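Local coordinates for protein major allergen Api g 1, isoallergen 1 (Apium graveolens, PDB 2BK0) that probably serves in plant defence as a pathogenesis-related protein of the Bet v 1 family and acts as a major celery allergen, at residues Pro50-Ile56 with Met67-Gly73. Sequence-based numbering, arbitrary orientation.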
loop_
_atom_site.group_PDB
_atom_site.type_symbol
_atom_site.label_atom_id
_atom_site.label_comp_id
_atom_site.label_asym_id
_atom_site.label_seq_id
_atom_site.Cartn_x
_atom_site.Cartn_y
_atom_site.Cartn_z
ATOM N N PRO A 50 3.953 -9.854 11.055
ATOM C CA PRO A 50 2.516 -9.951 11.340
ATOM C C PRO A 50 2.100 -9.382 12.692
ATOM O O PRO A 50 2.783 -9.604 13.695
ATOM C CB PRO A 50 2.258 -11.456 11.300
ATOM C CG PRO A 50 3.246 -11.970 10.300
ATOM C CD PRO A 50 4.456 -11.064 10.373
ATOM N N GLY A 51 0.986 -8.653 12.708
ATOM C CA GLY A 51 0.480 -8.026 13.932
ATOM C C GLY A 51 0.884 -6.568 14.089
ATOM O O GLY A 51 0.239 -5.823 14.833
ATOM N N THR A 52 1.936 -6.158 13.377
ATOM C CA THR A 52 2.518 -4.824 13.520
ATOM C C THR A 52 1.548 -3.752 13.032
ATOM O O THR A 52 0.962 -3.876 11.955
ATOM C CB THR A 52 3.847 -4.719 12.738
ATOM O OG1 THR A 52 4.721 -5.778 13.148
ATOM C CG2 THR A 52 4.540 -3.380 12.979
ATOM N N LEU A 53 1.381 -2.708 13.839
ATOM C CA LEU A 53 0.509 -1.587 13.508
ATOM C C LEU A 53 1.330 -0.413 12.990
ATOM O O LEU A 53 2.397 -0.120 13.525
ATOM C CB LEU A 53 -0.270 -1.147 14.747
ATOM C CG LEU A 53 -1.203 -2.205 15.343
ATOM C CD1 LEU A 53 -1.489 -1.912 16.804
ATOM C CD2 LEU A 53 -2.491 -2.291 14.548
ATOM N N LYS A 54 0.834 0.254 11.948
ATOM C CA LYS A 54 1.458 1.483 11.449
ATOM C C LYS A 54 0.404 2.583 11.381
ATOM O O LYS A 54 -0.416 2.615 10.470
ATOM C CB LYS A 54 2.121 1.275 10.073
ATOM C CG LYS A 54 2.936 -0.022 9.954
ATOM C CD LYS A 54 4.314 0.163 9.305
ATOM C CE LYS A 54 4.266 0.212 7.789
ATOM N NZ LYS A 54 5.592 -0.109 7.191
ATOM N N ILE A 55 0.420 3.468 12.371
ATOM C CA ILE A 55 -0.482 4.608 12.405
ATOM C C ILE A 55 0.137 5.730 11.570
ATOM O O ILE A 55 1.205 6.245 11.909
ATOM C CB ILE A 55 -0.735 5.097 13.853
ATOM C CG1 ILE A 55 -1.306 3.958 14.711
ATOM C CG2 ILE A 55 -1.687 6.294 13.848
ATOM C CD1 ILE A 55 -1.440 4.293 16.196
ATOM N N ILE A 56 -0.543 6.100 10.488
ATOM C CA ILE A 56 -0.052 7.104 9.547
ATOM C C ILE A 56 -0.889 8.380 9.633
ATOM O O ILE A 56 -2.080 8.328 9.926
ATOM C CB ILE A 56 -0.086 6.560 8.095
ATOM C CG1 ILE A 56 0.812 5.330 7.960
ATOM C CG2 ILE A 56 0.371 7.618 7.085
ATOM C CD1 ILE A 56 0.370 4.398 6.869
ATOM N N MET A 67 -4.883 7.032 8.661
ATOM C CA MET A 67 -5.139 5.647 8.295
ATOM C C MET A 67 -4.216 4.748 9.105
ATOM O O MET A 67 -3.051 5.083 9.316
ATOM C CB MET A 67 -4.937 5.420 6.788
ATOM C CG MET A 67 -3.490 5.452 6.313
ATOM S SD MET A 67 -3.343 5.566 4.522
ATOM C CE MET A 67 -4.375 4.216 3.961
ATOM N N THR A 68 -4.745 3.618 9.561
ATOM C CA THR A 68 -3.967 2.660 10.339
ATOM C C THR A 68 -3.873 1.340 9.593
ATOM O O THR A 68 -4.883 0.815 9.124
ATOM C CB THR A 68 -4.590 2.422 11.718
ATOM O OG1 THR A 68 -4.662 3.668 12.431
ATOM C CG2 THR A 68 -3.764 1.411 12.529
ATOM N N LEU A 69 -2.653 0.810 9.506
ATOM C CA LEU A 69 -2.386 -0.438 8.810
ATOM C C LEU A 69 -1.978 -1.530 9.783
ATOM O O LEU A 69 -1.198 -1.294 10.718
ATOM C CB LEU A 69 -1.261 -0.254 7.796
ATOM C CG LEU A 69 -1.431 0.843 6.745
ATOM C CD1 LEU A 69 -0.205 0.879 5.846
ATOM C CD2 LEU A 69 -2.680 0.609 5.913
ATOM N N ARG A 70 -2.518 -2.723 9.546
ATOM C CA ARG A 70 -2.077 -3.939 10.201
ATOM C C ARG A 70 -1.349 -4.755 9.137
ATOM O O ARG A 70 -1.810 -4.841 7.997
ATOM C CB ARG A 70 -3.284 -4.713 10.729
ATOM C CG ARG A 70 -2.997 -5.647 11.904
ATOM C CD ARG A 70 -4.283 -6.332 12.360
ATOM N NE ARG A 70 -5.035 -6.840 11.209
ATOM C CZ ARG A 70 -6.362 -6.953 11.136
ATOM N NH1 ARG A 70 -7.150 -6.599 12.155
ATOM N NH2 ARG A 70 -6.909 -7.419 10.018
ATOM N N ILE A 71 -0.209 -5.334 9.501
ATOM C CA ILE A 71 0.482 -6.270 8.622
ATOM C C ILE A 71 -0.020 -7.663 8.966
ATOM O O ILE A 71 0.035 -8.078 10.129
ATOM C CB ILE A 71 2.008 -6.160 8.773
ATOM C CG1 ILE A 71 2.464 -4.788 8.253
ATOM C CG2 ILE A 71 2.718 -7.291 8.004
ATOM C CD1 ILE A 71 3.881 -4.417 8.609
ATOM N N ASP A 72 -0.528 -8.359 7.945
ATOM C CA ASP A 72 -1.152 -9.683 8.099
ATOM C C ASP A 72 -0.145 -10.790 7.793
ATOM O O ASP A 72 -0.129 -11.835 8.458
ATOM C CB ASP A 72 -2.371 -9.818 7.171
ATOM C CG ASP A 72 -3.482 -8.796 7.476
ATOM O OD1 ASP A 72 -3.950 -8.718 8.634
ATOM O OD2 ASP A 72 -3.906 -8.081 6.539
ATOM N N GLY A 73 0.686 -10.556 6.777
ATOM C CA GLY A 73 1.716 -11.513 6.392
ATOM C C GLY A 73 2.815 -10.918 5.536
ATOM O O GLY A 73 2.592 -9.956 4.797
#
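Ile56 lays its CD1 methyl over the branched end of Leu69, 3.7 Å from Leu69 CD1, while its CB rests against Met67 CG (4.0 Å). Its CG1 starts out anti to the carbonyl carbon (chi1 -61°), and the extended chi2 (153°) then carries CD1 across to the other strand, where it touches Leu69 CD1 and CG as well as Met67 CG. Lys54 shares this face: its aliphatic chain starts beside Leu69, and its ammonium end pairs in a salt bridge with Asp28. On the other face Ile55 and Thr68 run side by side, two beta-branched residues well suited to extended backbone.

Main-chain hydrogen bonds join the two antiparallel strands. Lys54 and Leu69 form a hydrogen-bonded pair, from Lys54 N to Leu69 O (2.8 Å) and from Leu69 N back to Lys54 O (3.0 Å). In the loop before strand 53-57 begins, Gly51 N already donates to Ile71 O (2.8 Å); Gly51 has positive phi (97°), a conformation in which a CB would jam against the preceding carbonyl. Ile71 CD1 packs on Thr52 CB at 4.1 Å, and Thr52 OG1 bonds back to Gly49 O.

The pair belongs to the beta hairpin of strands 53-57 and 66-75 in the antiparallel sheet of the Bet v 1 fold, flanked by strand 41-45 beside 53-57 and strand 80-87 beside 66-75, with helix 27-34 facing the Lys54 side.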